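Pectinesterase (Sitophilus oryzae, PDB 4PMH) hydrolyses the methyl esters of pectin, releasing methanol, and so probably serves in digesting plant cell walls. Local coordinates at residues Val79-Thr85 and Val151-Pro157; Tyr116-Gly121 and Tyr134-Ala138; Pro33-Thr37 and Val159-Asn163. All blocks are in the same frame, centred on the assembly; numbering follows the deposited sequence.

Interaction 1: Val79-Thr85 and Val151-Pro157; sequences VVYIPNT and VFWVKAP
The carbonyl oxygen of Val80 is gripped twice by the neighbouring strand. Trp153 N donates a nearly straight hydrogen bond to Val80 O at 2.9 Å. The CA-H of Phe152 leans on the same oxygen, with Phe152 CA 3.3 Å from Val80 O. Three further backbone bonds, Val80 N to Val151 O, Ile82 N to Trp153 O and Lys155 N to Ile82 O, complete the ladder of two parallel strands, 80-82 and 152-154, whose axes diverge by only 1°. Such stacking of equivalent strands from successive coils is the principle of the right-handed parallel beta-helix, the fold of pectin methylesterases.

Apolar residues face apolar ones across each rung, aromatic against aromatic at Tyr81 and Trp153. On one sheet face Val80 and Phe152 lie side by side, and Val80 CB sits over the phenyl face, 4.0 Å from the centroid of the Phe152 ring, a CH-pi contact. Beyond them Ile82 CG2 packs on Ala156 CB at 3.8 Å. On the other face Tyr81 and Trp153 form an edge-to-face pair, the edge of the indole directed at the phenol face with planes at 82°. Their torsions differ: the Tyr81 ring is anti to its carbonyl carbon (chi1 -73°), whereas the indole swings anti to N, bringing Trp153 CE3 to 3.9 Å from Tyr81 CE1. Past the strands, a water donates to both Thr85 O, at 3.0 Å, and Pro157 O.

Regular backbone bonds therefore set the strand spacing, while apolar contacts line one face and a single edge-to-face aromatic pair the other, with no salt bridge between the two segments.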
loop_
_atom_site.group_PDB
_atom_site.type_symbol
_atom_site.label_atom_id
_atom_site.label_comp_id
_atom_site.label_asym_id
_atom_site.label_seq_id
_atom_site.Cartn_x
_atom_site.Cartn_y
_atom_site.Cartn_z
ATOM N N VAL A 79 15.263 -8.189 4.746
ATOM C CA VAL A 79 13.974 -7.731 5.246
ATOM C C VAL A 79 14.150 -6.792 6.431
ATOM O O VAL A 79 15.218 -6.752 7.064
ATOM C CB VAL A 79 13.064 -8.888 5.683
ATOM C CG1 VAL A 79 12.662 -9.729 4.484
ATOM C CG2 VAL A 79 13.706 -9.735 6.773
ATOM N N VAL A 80 13.087 -6.054 6.729
ATOM C CA VAL A 80 12.982 -5.231 7.942
ATOM C C VAL A 80 11.624 -5.517 8.561
ATOM O O VAL A 80 10.589 -5.273 7.928
ATOM C CB VAL A 80 13.100 -3.733 7.613
ATOM C CG1 VAL A 80 13.057 -2.891 8.884
ATOM C CG2 VAL A 80 14.366 -3.463 6.821
ATOM N N TYR A 81 11.630 -6.083 9.767
ATOM C CA TYR A 81 10.420 -6.495 10.453
ATOM C C TYR A 81 10.287 -5.626 11.687
ATOM O O TYR A 81 11.193 -5.597 12.532
ATOM C CB TYR A 81 10.473 -7.960 10.892
ATOM C CG TYR A 81 10.344 -9.020 9.806
ATOM C CD1 TYR A 81 10.086 -8.696 8.485
ATOM C CD2 TYR A 81 10.455 -10.373 10.128
ATOM C CE1 TYR A 81 9.978 -9.680 7.519
ATOM C CE2 TYR A 81 10.322 -11.370 9.169
ATOM C CZ TYR A 81 10.091 -11.014 7.868
ATOM O OH TYR A 81 9.983 -11.993 6.900
ATOM N N ILE A 82 9.168 -4.912 11.774
ATOM C CA ILE A 82 8.827 -4.146 12.983
ATOM C C ILE A 82 7.691 -4.859 13.691
ATOM O O ILE A 82 6.545 -4.728 13.286
ATOM C CB ILE A 82 8.380 -2.687 12.714
ATOM C CG1 ILE A 82 9.219 -2.000 11.634
ATOM C CG2 ILE A 82 8.345 -1.912 14.029
ATOM C CD1 ILE A 82 10.607 -1.560 12.023
ATOM N N PRO A 83 7.995 -5.637 14.746
ATOM C CA PRO A 83 6.952 -6.288 15.524
ATOM C C PRO A 83 6.214 -5.281 16.407
ATOM O O PRO A 83 6.698 -4.180 16.619
ATOM C CB PRO A 83 7.733 -7.287 16.377
ATOM C CG PRO A 83 9.026 -6.597 16.617
ATOM C CD PRO A 83 9.321 -5.838 15.351
ATOM N N ASN A 84 5.067 -5.680 16.935
ATOM C CA ASN A 84 4.261 -4.778 17.764
ATOM C C ASN A 84 5.081 -4.295 18.961
ATOM O O ASN A 84 5.757 -5.088 19.605
ATOM C CB ASN A 84 2.976 -5.462 18.230
ATOM C CG ASN A 84 1.865 -4.465 18.588
ATOM O OD1 ASN A 84 2.092 -3.266 18.743
ATOM N ND2 ASN A 84 0.657 -4.973 18.720
ATOM N N THR A 85 5.062 -2.989 19.207
ATOM C CA THR A 85 5.834 -2.375 20.277
ATOM C C THR A 85 5.213 -1.021 20.578
ATOM O O THR A 85 4.543 -0.461 19.736
ATOM C CB THR A 85 7.321 -2.165 19.881
ATOM O OG1 THR A 85 7.991 -1.392 20.881
ATOM C CG2 THR A 85 7.463 -1.420 18.541
ATOM N N VAL A 151 8.922 -7.361 2.103
ATOM C CA VAL A 151 10.300 -6.909 2.372
ATOM C C VAL A 151 10.406 -6.042 3.648
ATOM O O VAL A 151 11.261 -6.287 4.494
ATOM C CB VAL A 151 10.909 -6.204 1.134
ATOM C CG1 VAL A 151 12.241 -5.546 1.450
ATOM C CG2 VAL A 151 11.038 -7.197 -0.010
ATOM N N PHE A 152 9.506 -5.077 3.796
ATOM C CA PHE A 152 9.431 -4.208 4.978
ATOM C C PHE A 152 8.026 -4.369 5.604
ATOM O O PHE A 152 7.020 -3.967 5.015
ATOM C CB PHE A 152 9.673 -2.775 4.508
ATOM C CG PHE A 152 10.163 -1.817 5.563
ATOM C CD1 PHE A 152 9.366 -1.472 6.651
ATOM C CD2 PHE A 152 11.374 -1.153 5.392
ATOM C CE1 PHE A 152 9.812 -0.544 7.590
ATOM C CE2 PHE A 152 11.819 -0.215 6.312
ATOM C CZ PHE A 152 11.025 0.094 7.416
ATOM N N TRP A 153 7.966 -4.955 6.805
ATOM C CA TRP A 153 6.724 -5.422 7.415
ATOM C C TRP A 153 6.496 -4.689 8.746
ATOM O O TRP A 153 7.235 -4.887 9.695
ATOM C CB TRP A 153 6.820 -6.928 7.656
ATOM C CG TRP A 153 5.517 -7.625 7.980
ATOM C CD1 TRP A 153 4.352 -7.064 8.436
ATOM C CD2 TRP A 153 5.277 -9.033 7.908
ATOM N NE1 TRP A 153 3.399 -8.033 8.629
ATOM C CE2 TRP A 153 3.946 -9.254 8.316
ATOM C CE3 TRP A 153 6.055 -10.129 7.514
ATOM C CZ2 TRP A 153 3.374 -10.518 8.331
ATOM C CZ3 TRP A 153 5.493 -11.393 7.545
ATOM C CH2 TRP A 153 4.161 -11.580 7.944
ATOM N N VAL A 154 5.480 -3.831 8.795
ATOM C CA VAL A 154 5.239 -2.983 9.962
ATOM C C VAL A 154 4.004 -3.482 10.701
ATOM O O VAL A 154 2.895 -3.388 10.175
ATOM C CB VAL A 154 5.008 -1.519 9.552
ATOM C CG1 VAL A 154 4.805 -0.639 10.781
ATOM C CG2 VAL A 154 6.157 -1.008 8.711
ATOM N N LYS A 155 4.218 -4.012 11.907
ATOM C CA LYS A 155 3.164 -4.429 12.827
ATOM C C LYS A 155 3.122 -3.592 14.103
ATOM O O LYS A 155 2.552 -4.038 15.081
ATOM C CB LYS A 155 3.368 -5.901 13.222
ATOM C CG LYS A 155 3.125 -6.861 12.076
ATOM C CD LYS A 155 3.430 -8.309 12.448
ATOM C CE LYS A 155 2.230 -9.026 13.056
ATOM N NZ LYS A 155 1.221 -9.435 12.042
ATOM N N ALA A 156 3.732 -2.411 14.118
ATOM C CA ALA A 156 3.673 -1.535 15.272
ATOM C C ALA A 156 3.020 -0.231 14.855
ATOM O O ALA A 156 3.187 0.211 13.723
ATOM C CB ALA A 156 5.073 -1.257 15.820
ATOM N N PRO A 157 2.268 0.395 15.773
ATOM C CA PRO A 157 1.701 1.713 15.491
ATOM C C PRO A 157 2.745 2.811 15.516
ATOM O O PRO A 157 3.813 2.628 16.065
ATOM C CB PRO A 157 0.684 1.924 16.626
ATOM C CG PRO A 157 1.128 1.034 17.723
ATOM C CD PRO A 157 1.847 -0.133 17.088
HETATM O O HOH W 1 4.438 2.472 18.911
#

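Interaction 2: Tyr116-Gly121 and Tyr134-Ala138; sequences YKSLVG and YNSCA
Tyr116 and Tyr134 meet rim to rim, their ring planes only 20° apart and their centroids 5.7 Å from each other, so that neither phenol covers the face of its partner. The touch is made at Tyr116 CE2, which lies 3.5 Å from Tyr134 CD1. In each tyrosine CG is anti to the backbone N (chi1 169° for Tyr116), which sends the two rings into the gap between their helices along obliquely crossing paths.

Other groups close round this pair. Cys137 brings CB to 3.5 Å from Tyr116 CZ, and its sulfur stands obliquely to the same ring, with Cys137 SG 5.2 Å from the centroid, a sulfur-aromatic contact. Val120, one turn on in the helix of Tyr116, places CG2 over a face of the Tyr116 ring while also reaching Tyr134 CE1 at 4.0 Å; it thus bridges the two phenols. Lys117 runs across Tyr134 at about a right angle, laying its aliphatic chain beside the phenol oxygen, with CE 3.5 Å from Tyr134 OH. Gly121 approaches that oxygen through its backbone carbon alone. Nearer the end of the second segment, Ala138 CB packs on Lys117 CG at 3.9 Å.

The contact is van der Waals packing, mostly of side chains and without a hydrogen bond between the segments, joining two short helices that run roughly antiparallel, at 145°, with local axes 10.6 Å apart. Phe124, from the loop joining them, stacks on Tyr134. The Cys137-Cys148 disulfide ties helix 131-138 to helix 145-148, and the hydroxyl of Tyr116 is probably hydrogen-bonded to that of Tyr81 on strand 80-82, joining this helical excursion to the flank of the beta-helix.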
loop_
_atom_site.group_PDB
_atom_site.type_symbol
_atom_site.label_atom_id
_atom_site.label_comp_id
_atom_site.label_asym_id
_atom_site.label_seq_id
_atom_site.Cartn_x
_atom_site.Cartn_y
_atom_site.Cartn_z
ATOM N N TYR A 116 13.472 -19.063 1.701
ATOM C CA TYR A 116 13.256 -17.912 2.595
ATOM C C TYR A 116 14.247 -17.959 3.749
ATOM O O TYR A 116 14.882 -16.949 4.078
ATOM C CB TYR A 116 11.811 -17.900 3.092
ATOM C CG TYR A 116 11.501 -16.931 4.213
ATOM C CD1 TYR A 116 11.149 -15.595 3.954
ATOM C CD2 TYR A 116 11.529 -17.348 5.530
ATOM C CE1 TYR A 116 10.854 -14.722 4.991
ATOM C CE2 TYR A 116 11.239 -16.489 6.575
ATOM C CZ TYR A 116 10.898 -15.178 6.315
ATOM O OH TYR A 116 10.627 -14.354 7.381
ATOM N N LYS A 117 14.426 -19.141 4.332
ATOM C CA LYS A 117 15.402 -19.291 5.402
ATOM C C LYS A 117 16.803 -18.937 4.944
ATOM O O LYS A 117 17.535 -18.237 5.652
ATOM C CB LYS A 117 15.374 -20.695 5.991
ATOM C CG LYS A 117 14.132 -20.976 6.815
ATOM C CD LYS A 117 14.207 -22.315 7.542
ATOM C CE LYS A 117 15.086 -22.229 8.785
ATOM N NZ LYS A 117 15.272 -23.578 9.409
ATOM N N SER A 118 17.187 -19.430 3.769
ATOM C CA SER A 118 18.521 -19.151 3.235
ATOM C C SER A 118 18.698 -17.673 3.001
ATOM O O SER A 118 19.749 -17.119 3.299
ATOM C CB SER A 118 18.785 -19.901 1.931
ATOM O OG SER A 118 18.863 -21.288 2.187
ATOM N N LEU A 119 17.660 -17.033 2.481
ATOM C CA LEU A 119 17.751 -15.633 2.133
ATOM C C LEU A 119 17.801 -14.701 3.357
ATOM O O LEU A 119 18.599 -13.765 3.380
ATOM C CB LEU A 119 16.595 -15.256 1.198
ATOM C CG LEU A 119 16.697 -13.923 0.457
ATOM C CD1 LEU A 119 17.806 -13.959 -0.588
ATOM C CD2 LEU A 119 15.356 -13.574 -0.192
ATOM N N VAL A 120 16.965 -14.942 4.366
ATOM C CA VAL A 120 16.851 -13.980 5.498
ATOM C C VAL A 120 17.142 -14.540 6.893
ATOM O O VAL A 120 17.188 -13.780 7.878
ATOM C CB VAL A 120 15.450 -13.340 5.532
ATOM C CG1 VAL A 120 15.101 -12.757 4.166
ATOM C CG2 VAL A 120 14.401 -14.347 5.978
ATOM N N GLY A 121 17.359 -15.854 6.979
ATOM C CA GLY A 121 17.431 -16.519 8.261
ATOM C C GLY A 121 18.521 -15.974 9.157
ATOM O O GLY A 121 18.351 -15.902 10.386
ATOM N N TYR A 134 9.482 -13.988 11.787
ATOM C CA TYR A 134 10.370 -14.797 10.926
ATOM C C TYR A 134 9.997 -16.289 10.981
ATOM O O TYR A 134 9.795 -16.957 9.934
ATOM C CB TYR A 134 11.850 -14.561 11.292
ATOM C CG TYR A 134 12.758 -15.682 10.831
ATOM C CD1 TYR A 134 13.053 -15.851 9.482
ATOM C CD2 TYR A 134 13.277 -16.602 11.733
ATOM C CE1 TYR A 134 13.853 -16.894 9.041
ATOM C CE2 TYR A 134 14.088 -17.651 11.299
ATOM C CZ TYR A 134 14.366 -17.792 9.951
ATOM O OH TYR A 134 15.180 -18.825 9.500
ATOM N N ASN A 135 9.871 -16.801 12.199
ATOM C CA ASN A 135 9.558 -18.205 12.403
ATOM C C ASN A 135 8.206 -18.621 11.802
ATOM O O ASN A 135 8.076 -19.713 11.250
ATOM C CB ASN A 135 9.631 -18.575 13.885
ATOM C CG ASN A 135 9.441 -20.069 14.115
ATOM O OD1 ASN A 135 10.017 -20.903 13.401
ATOM N ND2 ASN A 135 8.625 -20.415 15.098
ATOM N N SER A 136 7.212 -17.744 11.877
ATOM C CA SER A 136 5.903 -18.036 11.294
ATOM C C SER A 136 5.975 -18.159 9.774
ATOM O O SER A 136 5.242 -18.938 9.185
ATOM C CB SER A 136 4.870 -16.971 11.677
ATOM O OG SER A 136 4.995 -15.849 10.828
ATOM N N CYS A 137 6.860 -17.405 9.131
ATOM C CA CYS A 137 7.110 -17.574 7.712
ATOM C C CYS A 137 8.020 -18.780 7.428
ATOM O O CYS A 137 7.780 -19.544 6.482
ATOM C CB CYS A 137 7.720 -16.303 7.139
ATOM S SG CYS A 137 6.570 -14.915 7.245
ATOM N N ALA A 138 9.040 -18.951 8.259
ATOM C CA ALA A 138 10.010 -20.043 8.116
ATOM C C ALA A 138 9.354 -21.405 8.271
ATOM O O ALA A 138 9.793 -22.383 7.663
ATOM C CB ALA A 138 11.136 -19.891 9.121
#

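Interaction 3: Pro33-Thr37 and Val159-Asn163; sequences PSIST and VQIVN
Ile35 and Val162 supply the closest apolar touch, Ile35 CG2 to Val162 CG2 at 3.5 Å, as the two side chains slide past each other in opposite directions. Val162 presents both branches: CG1, anti to the backbone N (chi1 -176°), also faces Thr37, whose CG2 meets Val162 CG1 tip to tip at 4.0 Å.

A second group sets carbon against the amide of Gln160. The CG1 branch of Ile35 slides past that amide, with Ile35 CG1 4.0 Å from Gln160 CD. Pro33 adds a touch at the same distance, its CG lying 4.0 Å from Gln160 NE2.

The polar link between the segments is made by water. One molecule accepts from Ser36 N at 3.0 Å and donates to Gln160 OE1 at 2.7 Å, spanning from the backbone of the loop to the strand's side-chain carbonyl. To reach this point the glutamine chain runs extended beyond CG (chi2 -180°), carrying its amide out from the strand to the level of the loop. Both ends of that amide have further partners: Gln160 OE1 is hydrogen-bonded to Thr90 OG1 on strand 89-93, and Gln160 NE2 to Gln189 OE1 on strand 188-191. Gln189 in turn donates through NE2 to Pro33 O, so that the two glutamines together address the loop.

Strand 160-162 belongs to a long parallel sheet of the beta-helix, and Gln160 and Val162 project from its outer face against the irregular segment 33-37. The chemistry implies a modest join: an amide held by Thr90 and Gln189, together with its water, is consistent with a fixed placement of the loop backbone, while the methyl groups of Ile35, Thr37 and Val162 pack beside it.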
loop_
_atom_site.group_PDB
_atom_site.type_symbol
_atom_site.label_atom_id
_atom_site.label_comp_id
_atom_site.label_asym_id
_atom_site.label_seq_id
_atom_site.Cartn_x
_atom_site.Cartn_y
_atom_site.Cartn_z
ATOM N N PRO A 33 1.992 13.559 13.579
ATOM C CA PRO A 33 3.088 14.475 13.872
ATOM C C PRO A 33 3.911 14.815 12.631
ATOM O O PRO A 33 3.983 14.015 11.694
ATOM C CB PRO A 33 3.900 13.756 14.944
ATOM C CG PRO A 33 3.415 12.342 14.978
ATOM C CD PRO A 33 2.088 12.281 14.306
ATOM N N SER A 34 4.487 16.015 12.619
ATOM C CA SER A 34 5.447 16.420 11.582
ATOM C C SER A 34 6.565 15.405 11.521
ATOM O O SER A 34 7.013 14.943 12.555
ATOM C CB SER A 34 6.093 17.749 11.949
ATOM O OG SER A 34 6.842 17.594 13.161
ATOM N N ILE A 35 7.021 15.057 10.327
ATOM C CA ILE A 35 8.196 14.213 10.231
ATOM C C ILE A 35 9.353 15.177 10.357
ATOM O O ILE A 35 9.384 16.215 9.697
ATOM C CB ILE A 35 8.283 13.402 8.924
ATOM C CG1 ILE A 35 7.214 12.309 8.901
ATOM C CG2 ILE A 35 9.636 12.718 8.803
ATOM C CD1 ILE A 35 5.813 12.836 8.763
ATOM N N SER A 36 10.271 14.853 11.249
ATOM C CA SER A 36 11.394 15.710 11.523
ATOM C C SER A 36 12.536 14.796 11.893
ATOM O O SER A 36 12.749 14.506 13.076
ATOM C CB SER A 36 11.056 16.700 12.648
ATOM O OG SER A 36 12.124 17.608 12.876
ATOM N N THR A 37 13.236 14.316 10.860
ATOM C CA THR A 37 14.412 13.467 11.005
ATOM C C THR A 37 15.599 14.291 11.531
ATOM O O THR A 37 16.542 14.606 10.799
ATOM C CB THR A 37 14.776 12.784 9.664
ATOM O OG1 THR A 37 14.946 13.765 8.638
ATOM C CG2 THR A 37 13.670 11.825 9.224
ATOM N N VAL A 159 4.823 4.188 13.448
ATOM C CA VAL A 159 6.037 4.126 12.689
ATOM C C VAL A 159 6.019 5.175 11.584
ATOM O O VAL A 159 5.003 5.349 10.895
ATOM C CB VAL A 159 6.221 2.731 12.037
ATOM C CG1 VAL A 159 7.417 2.741 11.120
ATOM C CG2 VAL A 159 6.376 1.680 13.109
ATOM N N GLN A 160 7.161 5.838 11.414
ATOM C CA GLN A 160 7.410 6.742 10.315
ATOM C C GLN A 160 8.498 6.124 9.404
ATOM O O GLN A 160 9.544 5.666 9.892
ATOM C CB GLN A 160 7.867 8.118 10.843
ATOM C CG GLN A 160 6.846 8.818 11.741
ATOM C CD GLN A 160 7.328 10.175 12.240
ATOM O OE1 GLN A 160 8.532 10.463 12.241
ATOM N NE2 GLN A 160 6.401 10.995 12.704
ATOM N N ILE A 161 8.232 6.080 8.094
ATOM C CA ILE A 161 9.187 5.578 7.110
ATOM C C ILE A 161 9.466 6.738 6.170
ATOM O O ILE A 161 8.537 7.283 5.581
ATOM C CB ILE A 161 8.617 4.379 6.302
ATOM C CG1 ILE A 161 8.294 3.198 7.207
ATOM C CG2 ILE A 161 9.628 3.938 5.258
ATOM C CD1 ILE A 161 7.564 2.063 6.482
ATOM N N VAL A 162 10.731 7.124 6.035
ATOM C CA VAL A 162 11.071 8.407 5.414
ATOM C C VAL A 162 12.291 8.268 4.525
ATOM O O VAL A 162 13.244 7.592 4.898
ATOM C CB VAL A 162 11.396 9.446 6.501
ATOM C CG1 VAL A 162 11.651 10.825 5.898
ATOM C CG2 VAL A 162 10.289 9.478 7.535
ATOM N N ASN A 163 12.261 8.916 3.360
ATOM C CA ASN A 163 13.454 9.079 2.529
ATOM C C ASN A 163 14.191 7.760 2.226
ATOM O O ASN A 163 15.381 7.631 2.421
ATOM C CB ASN A 163 14.412 10.091 3.185
ATOM C CG ASN A 163 15.509 10.561 2.237
ATOM O OD1 ASN A 163 15.283 10.692 1.041
ATOM N ND2 ASN A 163 16.688 10.826 2.771
HETATM O O HOH W 2 9.644 12.688 13.244
#

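In the fold
From the N terminus, the chain first passes through segment 33-37, whose partner lies more than 120 residues later, so interaction 3 closes the widest loop. Within it, segment 79-85 opens a smaller loop that interaction 1 closes at 151-157. Inside that again, interaction 2 pairs the helices carrying 116-121 and 134-138. The three are thus nested and none cross. Interaction 1 lies in the middle: Trp153 packs on Cys137 of interaction 2, whereas Phe152 and Val154 meet Ile161 and Val159 of interaction 3 across the interior. Interactions 2 and 3 do not touch. Together they join a flanking helical excursion, two coils of the beta-helix and an outer N-terminal loop.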